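Local coordinates for enoyl-CoA hydratase (Mycobacterium tuberculosis, PDB 5KJP), which probably catalyses the reversible addition of water to the double bond of 2-enoyl-CoA thioesters in fatty acid metabolism, as a member of the crotonase superfamily, at residues Asp23-Ile28 with Val62-Gly67; Gln53-Ala58 with Pro100-Leu105; Ile106-Gly111 with Gly191-Ala196. One frame throughout, in Å; residues are numbered along the deposited sequence.

Contact 1 of 3, residues Asp23-Ile28 with Val62-Gly67; sequences DRILII and VAILTG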
loop_
_atom_site.group_PDB
_atom_site.type_symbol
_atom_site.label_atom_id
_atom_site.label_comp_id
_atom_site.label_asym_id
_atom_site.label_seq_id
_atom_site.Cartn_x
_atom_site.Cartn_y
_atom_site.Cartn_z
ATOM N N ASP A 23 13.897 -32.087 2.169
ATOM C CA ASP A 23 12.492 -32.481 2.181
ATOM C C ASP A 23 11.757 -31.811 1.021
ATOM O O ASP A 23 12.059 -32.067 -0.147
ATOM C CB ASP A 23 11.836 -32.133 3.519
ATOM C CG ASP A 23 12.506 -32.829 4.694
ATOM O OD1 ASP A 23 12.854 -34.024 4.563
ATOM O OD2 ASP A 23 12.690 -32.180 5.747
ATOM N N ARG A 24 10.811 -30.936 1.342
ATOM C CA ARG A 24 9.998 -30.304 0.310
ATOM C C ARG A 24 10.452 -28.873 0.019
ATOM O O ARG A 24 9.746 -28.108 -0.645
ATOM C CB ARG A 24 8.528 -30.323 0.723
ATOM C CG ARG A 24 8.031 -31.713 1.117
ATOM C CD ARG A 24 6.523 -31.730 1.248
ATOM N NE ARG A 24 5.901 -31.261 0.016
ATOM C CZ ARG A 24 5.631 -32.039 -1.026
ATOM N NH1 ARG A 24 5.911 -33.336 -0.980
ATOM N NH2 ARG A 24 5.073 -31.521 -2.112
ATOM N N ILE A 25 11.638 -28.523 0.508
ATOM C CA ILE A 25 12.176 -27.183 0.313
ATOM C C ILE A 25 13.358 -27.211 -0.649
ATOM O O ILE A 25 14.299 -27.992 -0.477
ATOM C CB ILE A 25 12.615 -26.551 1.649
ATOM C CG1 ILE A 25 11.403 -26.364 2.564
ATOM C CG2 ILE A 25 13.299 -25.204 1.415
ATOM C CD1 ILE A 25 11.761 -26.270 4.033
ATOM N N LEU A 26 13.313 -26.361 -1.667
ATOM C CA LEU A 26 14.442 -26.242 -2.575
ATOM C C LEU A 26 15.302 -25.043 -2.186
ATOM O O LEU A 26 14.851 -23.901 -2.256
ATOM C CB LEU A 26 13.968 -26.109 -4.023
ATOM C CG LEU A 26 15.086 -26.364 -5.047
ATOM C CD1 LEU A 26 15.480 -27.845 -5.028
ATOM C CD2 LEU A 26 14.705 -25.901 -6.454
ATOM N N ILE A 27 16.538 -25.297 -1.772
ATOM C CA ILE A 27 17.446 -24.201 -1.429
ATOM C C ILE A 27 18.368 -23.876 -2.603
ATOM O O ILE A 27 19.154 -24.718 -3.051
ATOM C CB ILE A 27 18.288 -24.527 -0.189
ATOM C CG1 ILE A 27 17.372 -24.931 0.973
ATOM C CG2 ILE A 27 19.170 -23.332 0.188
ATOM C CD1 ILE A 27 18.125 -25.352 2.204
ATOM N N ILE A 28 18.251 -22.646 -3.087
ATOM C CA ILE A 28 18.965 -22.176 -4.270
ATOM C C ILE A 28 19.998 -21.141 -3.849
ATOM O O ILE A 28 19.653 -20.114 -3.258
ATOM C CB ILE A 28 18.000 -21.542 -5.298
ATOM C CG1 ILE A 28 16.812 -22.476 -5.567
ATOM C CG2 ILE A 28 18.741 -21.183 -6.588
ATOM C CD1 ILE A 28 15.591 -21.768 -6.140
ATOM N N VAL A 62 8.200 -25.351 -1.565
ATOM C CA VAL A 62 8.688 -23.987 -1.372
ATOM C C VAL A 62 10.158 -23.914 -1.772
ATOM O O VAL A 62 10.895 -24.890 -1.616
ATOM C CB VAL A 62 8.526 -23.527 0.112
ATOM C CG1 VAL A 62 9.167 -22.156 0.349
ATOM C CG2 VAL A 62 7.054 -23.493 0.520
ATOM N N ALA A 63 10.588 -22.769 -2.297
ATOM C CA ALA A 63 12.007 -22.545 -2.543
ATOM C C ALA A 63 12.544 -21.374 -1.721
ATOM O O ALA A 63 11.804 -20.453 -1.366
ATOM C CB ALA A 63 12.263 -22.303 -4.012
ATOM N N ILE A 64 13.836 -21.433 -1.421
ATOM C CA ILE A 64 14.545 -20.321 -0.808
ATOM C C ILE A 64 15.699 -19.917 -1.707
ATOM O O ILE A 64 16.486 -20.768 -2.144
ATOM C CB ILE A 64 15.090 -20.675 0.588
ATOM C CG1 ILE A 64 13.953 -21.108 1.522
ATOM C CG2 ILE A 64 15.879 -19.501 1.170
ATOM C CD1 ILE A 64 14.451 -21.696 2.836
ATOM N N LEU A 65 15.787 -18.627 -2.002
ATOM C CA LEU A 65 16.896 -18.097 -2.787
ATOM C C LEU A 65 17.845 -17.314 -1.891
ATOM O O LEU A 65 17.421 -16.433 -1.141
ATOM C CB LEU A 65 16.387 -17.205 -3.919
ATOM C CG LEU A 65 17.468 -16.416 -4.674
ATOM C CD1 LEU A 65 18.419 -17.365 -5.422
ATOM C CD2 LEU A 65 16.831 -15.417 -5.627
ATOM N N THR A 66 19.131 -17.626 -1.975
ATOM C CA THR A 66 20.110 -16.939 -1.154
ATOM C C THR A 66 21.420 -16.776 -1.926
ATOM O O THR A 66 21.624 -17.416 -2.954
ATOM C CB THR A 66 20.337 -17.700 0.183
ATOM O OG1 THR A 66 20.937 -16.826 1.148
ATOM C CG2 THR A 66 21.201 -18.948 -0.018
ATOM N N GLY A 67 22.289 -15.885 -1.457
ATOM C CA GLY A 67 23.592 -15.715 -2.075
ATOM C C GLY A 67 24.662 -16.307 -1.186
ATOM O O GLY A 67 24.709 -16.018 0.010
#
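I28 N gives its hydrogen to I64 O at 2.7 Å, and the donor lies nearly in line with the C=O bond. This is one of five backbone bonds that join two parallel strands, 25-30 and 62-67, in the central sheet of the crotonase fold. Helix 41-56 links the two strands, so they frame a beta-alpha-beta unit. The bonds alternate in the parallel manner: L26 and I28 each bond through both N and O to the residues flanking their partners, A63 and L65. The outermost bond at the start, from V62 N to R24 O, is longer at 3.3 Å. The strand segments run 16° from parallel, with axes 4.6 Å apart.

I25, I27, V62 and I64 point to one face of the sheet, and helix 193-205 packs on I25 and V62. There the I25 methyl CG2 meets I64 CD1 at 4.0 Å, the two side chains lying at a slant. L26, A63, I28 and L65 point to the other face, under helix 41-56. I28 reaches both ways along it. With CG1 beside the backbone N (chi1 -50°), its CD1 extends back to the small A63, 4.0 Å from CB. The other branch goes to the leucine: I28 CG2 rests 4.0 Å from L65 CD1.

Contact 2 of 3, residues Gln53-Ala58 with Pro100-Leu105; sequences QLDGDA and PPTKPL
The last turn of helix 41-56 lies beside the loop 100-104 that leads into strand 105-109, and the backbones come nearest at D55 and K103, whose CA atoms are 6.1 Å apart. D55 turns its carboxylate onto two successive backbone N-H groups. T102 N bonds to OD2 at 2.8 Å, and K103 N bonds to OD1 at 3.0 Å. Both donors use the syn sides and lie a little over 20° out of the carboxylate plane. The paired bonds restrict rotation of the carboxylate. With CG beside the backbone N of D55 (chi1 -80°), the group is directed at the loop.

K103 sends its chain back in exchange. Extended beyond CG, it slides past L54 in the opposite direction, and its CD lies 3.9 Å from L54 CD1. The contact thus pins the end of the helix in the beta-alpha-beta unit 25-67 to this loop of the crotonase fold. At the tip of the lysine, NZ bonds to L54 O at 2.8 Å, in the carbonyl plane, and also to L60 O. The ammonium group thus ties a carbonyl of the last helical turn to one in the connection to strand 62-67. D57 O is close too, but poorly angled. On the inner side, L54 CD2 packs obliquely against the P101 ring, 3.9 Å from CB. Helix 209-221 covers T102 and K103 through V213.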
loop_
_atom_site.group_PDB
_atom_site.type_symbol
_atom_site.label_atom_id
_atom_site.label_comp_id
_atom_site.label_asym_id
_atom_site.label_seq_id
_atom_site.Cartn_x
_atom_site.Cartn_y
_atom_site.Cartn_z
ATOM N N GLN A 53 12.540 -26.354 -11.801
ATOM C CA GLN A 53 12.611 -27.544 -10.965
ATOM C C GLN A 53 11.592 -27.473 -9.833
ATOM O O GLN A 53 10.864 -28.437 -9.578
ATOM C CB GLN A 53 14.013 -27.717 -10.393
ATOM C CG GLN A 53 14.168 -28.945 -9.510
ATOM C CD GLN A 53 15.571 -29.076 -8.944
ATOM O OE1 GLN A 53 16.481 -28.343 -9.335
ATOM N NE2 GLN A 53 15.750 -30.003 -8.011
ATOM N N LEU A 54 11.563 -26.328 -9.155
ATOM C CA LEU A 54 10.602 -26.074 -8.086
ATOM C C LEU A 54 9.176 -26.350 -8.540
ATOM O O LEU A 54 8.465 -27.141 -7.926
ATOM C CB LEU A 54 10.710 -24.624 -7.593
ATOM C CG LEU A 54 9.570 -24.146 -6.683
ATOM C CD1 LEU A 54 9.586 -24.889 -5.337
ATOM C CD2 LEU A 54 9.634 -22.630 -6.489
ATOM N N ASP A 55 8.769 -25.708 -9.631
ATOM C CA ASP A 55 7.373 -25.765 -10.046
ATOM C C ASP A 55 7.018 -27.117 -10.665
ATOM O O ASP A 55 5.865 -27.547 -10.606
ATOM C CB ASP A 55 7.056 -24.629 -11.024
ATOM C CG ASP A 55 6.824 -23.296 -10.316
ATOM O OD1 ASP A 55 6.650 -23.297 -9.076
ATOM O OD2 ASP A 55 6.816 -22.248 -10.997
ATOM N N GLY A 56 8.010 -27.797 -11.229
ATOM C CA GLY A 56 7.768 -29.051 -11.922
ATOM C C GLY A 56 7.795 -30.294 -11.050
ATOM O O GLY A 56 7.319 -31.353 -11.458
ATOM N N ASP A 57 8.351 -30.178 -9.849
ATOM C CA ASP A 57 8.545 -31.345 -8.992
ATOM C C ASP A 57 7.463 -31.403 -7.916
ATOM O O ASP A 57 7.389 -30.533 -7.053
ATOM C CB ASP A 57 9.942 -31.306 -8.362
ATOM C CG ASP A 57 10.289 -32.572 -7.588
ATOM O OD1 ASP A 57 9.388 -33.368 -7.245
ATOM O OD2 ASP A 57 11.490 -32.763 -7.312
ATOM N N ALA A 58 6.637 -32.445 -7.969
ATOM C CA ALA A 58 5.526 -32.601 -7.034
ATOM C C ALA A 58 6.010 -32.785 -5.597
ATOM O O ALA A 58 5.249 -32.583 -4.651
ATOM C CB ALA A 58 4.648 -33.776 -7.451
ATOM N N PRO A 100 8.011 -15.033 -12.389
ATOM C CA PRO A 100 8.086 -15.535 -11.012
ATOM C C PRO A 100 7.482 -16.935 -10.907
ATOM O O PRO A 100 6.554 -17.253 -11.653
ATOM C CB PRO A 100 7.261 -14.513 -10.209
ATOM C CG PRO A 100 7.078 -13.339 -11.116
ATOM C CD PRO A 100 7.119 -13.866 -12.505
ATOM N N PRO A 101 8.005 -17.769 -9.999
ATOM C CA PRO A 101 7.499 -19.140 -9.877
ATOM C C PRO A 101 6.051 -19.187 -9.398
ATOM O O PRO A 101 5.540 -18.213 -8.837
ATOM C CB PRO A 101 8.428 -19.769 -8.831
ATOM C CG PRO A 101 8.878 -18.606 -8.003
ATOM C CD PRO A 101 9.012 -17.456 -8.969
ATOM N N THR A 102 5.405 -20.323 -9.628
ATOM C CA THR A 102 4.059 -20.575 -9.132
ATOM C C THR A 102 4.065 -20.861 -7.631
ATOM O O THR A 102 3.259 -20.318 -6.877
ATOM C CB THR A 102 3.430 -21.745 -9.887
ATOM O OG1 THR A 102 3.331 -21.397 -11.274
ATOM C CG2 THR A 102 2.044 -22.080 -9.333
ATOM N N LYS A 103 4.991 -21.711 -7.205
ATOM C CA LYS A 103 5.113 -22.060 -5.794
ATOM C C LYS A 103 5.792 -20.921 -5.021
ATOM O O LYS A 103 6.445 -20.075 -5.624
ATOM C CB LYS A 103 5.881 -23.375 -5.654
ATOM C CG LYS A 103 5.104 -24.566 -6.208
ATOM C CD LYS A 103 5.918 -25.859 -6.160
ATOM C CE LYS A 103 5.167 -26.990 -6.846
ATOM N NZ LYS A 103 6.031 -28.187 -7.052
ATOM N N PRO A 104 5.627 -20.883 -3.685
ATOM C CA PRO A 104 6.216 -19.778 -2.918
ATOM C C PRO A 104 7.746 -19.753 -2.961
ATOM O O PRO A 104 8.419 -20.790 -2.957
ATOM C CB PRO A 104 5.719 -20.030 -1.484
ATOM C CG PRO A 104 4.511 -20.886 -1.643
ATOM C CD PRO A 104 4.788 -21.752 -2.839
ATOM N N LEU A 105 8.276 -18.538 -3.028
ATOM C CA LEU A 105 9.705 -18.305 -3.036
ATOM C C LEU A 105 10.067 -17.308 -1.948
ATOM O O LEU A 105 9.495 -16.218 -1.869
ATOM C CB LEU A 105 10.156 -17.786 -4.403
ATOM C CG LEU A 105 11.621 -17.372 -4.526
ATOM C CD1 LEU A 105 12.566 -18.562 -4.310
ATOM C CD2 LEU A 105 11.849 -16.717 -5.884
#

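Contact 3 of 3, residues Ile106-Gly111 with Gly191-Ala196; sequences IAAVEG and GTALDA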
loop_
_atom_site.group_PDB
_atom_site.type_symbol
_atom_site.label_atom_id
_atom_site.label_comp_id
_atom_site.label_asym_id
_atom_site.label_seq_id
_atom_site.Cartn_x
_atom_site.Cartn_y
_atom_site.Cartn_z
ATOM N N ILE A 106 11.024 -17.692 -1.117
ATOM C CA ILE A 106 11.539 -16.828 -0.064
ATOM C C ILE A 106 12.962 -16.402 -0.407
ATOM O O ILE A 106 13.791 -17.247 -0.742
ATOM C CB ILE A 106 11.551 -17.552 1.301
ATOM C CG1 ILE A 106 10.143 -18.021 1.677
ATOM C CG2 ILE A 106 12.150 -16.654 2.388
ATOM C CD1 ILE A 106 10.136 -19.181 2.668
ATOM N N ALA A 107 13.247 -15.104 -0.333
ATOM C CA ALA A 107 14.628 -14.649 -0.473
ATOM C C ALA A 107 15.281 -14.516 0.904
ATOM O O ALA A 107 14.740 -13.848 1.787
ATOM C CB ALA A 107 14.685 -13.319 -1.233
ATOM N N ALA A 108 16.427 -15.171 1.087
ATOM C CA ALA A 108 17.185 -15.068 2.333
ATOM C C ALA A 108 18.397 -14.175 2.125
ATOM O O ALA A 108 19.395 -14.586 1.519
ATOM C CB ALA A 108 17.615 -16.451 2.827
ATOM N N VAL A 109 18.308 -12.953 2.640
ATOM C CA VAL A 109 19.259 -11.901 2.295
ATOM C C VAL A 109 20.289 -11.649 3.395
ATOM O O VAL A 109 19.932 -11.392 4.544
ATOM C CB VAL A 109 18.524 -10.578 1.985
ATOM C CG1 VAL A 109 19.526 -9.445 1.706
ATOM C CG2 VAL A 109 17.563 -10.771 0.806
ATOM N N GLU A 110 21.556 -11.754 3.012
ATOM C CA GLU A 110 22.696 -11.306 3.808
ATOM C C GLU A 110 23.414 -10.221 3.008
ATOM O O GLU A 110 23.325 -10.196 1.771
ATOM C CB GLU A 110 23.671 -12.457 4.109
ATOM C CG GLU A 110 23.077 -13.676 4.814
ATOM C CD GLU A 110 23.045 -13.545 6.331
ATOM O OE1 GLU A 110 23.606 -12.566 6.873
ATOM O OE2 GLU A 110 22.466 -14.443 6.984
ATOM N N GLY A 111 24.136 -9.344 3.700
ATOM C CA GLY A 111 24.976 -8.357 3.040
ATOM C C GLY A 111 24.178 -7.467 2.106
ATOM O O GLY A 111 23.112 -6.989 2.470
ATOM N N GLY A 191 24.125 -13.548 9.478
ATOM C CA GLY A 191 24.610 -14.890 9.212
ATOM C C GLY A 191 23.577 -15.991 9.398
ATOM O O GLY A 191 23.863 -17.155 9.127
ATOM N N THR A 192 22.381 -15.637 9.858
ATOM C CA THR A 192 21.371 -16.653 10.151
ATOM C C THR A 192 20.110 -16.496 9.307
ATOM O O THR A 192 19.093 -17.122 9.603
ATOM C CB THR A 192 20.952 -16.637 11.648
ATOM O OG1 THR A 192 20.174 -15.466 11.922
ATOM C CG2 THR A 192 22.175 -16.677 12.571
ATOM N N ALA A 193 20.166 -15.671 8.264
ATOM C CA ALA A 193 18.974 -15.435 7.442
ATOM C C ALA A 193 18.457 -16.724 6.803
ATOM O O ALA A 193 17.247 -16.955 6.763
ATOM C CB ALA A 193 19.255 -14.386 6.368
ATOM N N LEU A 194 19.361 -17.576 6.324
ATOM C CA LEU A 194 18.933 -18.822 5.691
ATOM C C LEU A 194 18.191 -19.737 6.679
ATOM O O LEU A 194 17.163 -20.317 6.336
ATOM C CB LEU A 194 20.133 -19.559 5.088
ATOM C CG LEU A 194 19.856 -20.920 4.442
ATOM C CD1 LEU A 194 18.701 -20.828 3.449
ATOM C CD2 LEU A 194 21.112 -21.448 3.761
ATOM N N ASP A 195 18.702 -19.868 7.901
ATOM C CA ASP A 195 18.015 -20.682 8.903
ATOM C C ASP A 195 16.640 -20.112 9.251
ATOM O O ASP A 195 15.671 -20.856 9.395
ATOM C CB ASP A 195 18.857 -20.816 10.169
ATOM C CG ASP A 195 19.640 -22.123 10.216
ATOM O OD1 ASP A 195 19.382 -23.010 9.374
ATOM O OD2 ASP A 195 20.501 -22.263 11.106
ATOM N N ALA A 196 16.550 -18.794 9.389
ATOM C CA ALA A 196 15.253 -18.173 9.633
ATOM C C ALA A 196 14.306 -18.450 8.461
ATOM O O ALA A 196 13.118 -18.730 8.658
ATOM C CB ALA A 196 15.403 -16.673 9.862
HETATM O O HOH W 1 22.177 -16.805 5.798
#
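The start of helix 193-205 docks on the end of strand 105-109, an inner strand of the central sheet of the crotonase fold. E110, just past the strand, makes the polar part of the contact with its carboxylate. OE1 accepts the N-H of G191 at 2.8 Å. The donor comes from the syn side, 22° out of the carboxylate plane. OE2 accepts the N-H of A193 at 2.9 Å, and this donor lies nearly along the C-O axis. A water is the third link: it donates to OE2 at 2.7 Å and accepts from L194 N at 3.0 Å. Thus OE2 is gripped by a backbone amide and a water, and through the water it also reaches the next amide of the first turn.

A193 N and L194 N belong to the first turn, and G191 N to the loop just before it. At those two helical amides the helix dipole would favour a negative charge such as this carboxylate. T192 is at the N-cap position, yet its own side chain makes no capping bond. Its OG1 is hydrogen-bonded to E189 O instead. The E110 chain bends at chi2 (-86°), which turns the carboxylate toward the N-H groups of G191 and A193. G191, with a positive phi of 89°, turns the chain into the helix start.

Next to this polar grip the strand and helix meet through small residues. A108 points toward the helix. A197, one turn after A193, also touches A108. I64 of the neighbouring strand packs on both A108 and L194. A193 CB touches both E110 OE2, at 3.3 Å, and V109 O, at 3.6 Å. A108 CB comes to 3.9 Å from L194 CA.

How the contacts relate
Strand 62-67 is the hub. Contact 1 pairs it with strand 25-30, and its other neighbour in the same sheet is strand 105-109 of contact 3. Segment 53-58 of contact 2 lies between the strands of contact 1 and 100-105 after them, so the two contacts interlock. Contact 3 opens after both have closed. The centre of contact 1 is about 10 Å from that of contact 2 and about 11 Å from that of contact 3; the centres of contacts 2 and 3 are about 20 Å apart. Contact 1 builds the crotonase core sheet, contact 2 ties down the end of helix 41-56, and contact 3 docks helix 193-205 on the opposite face.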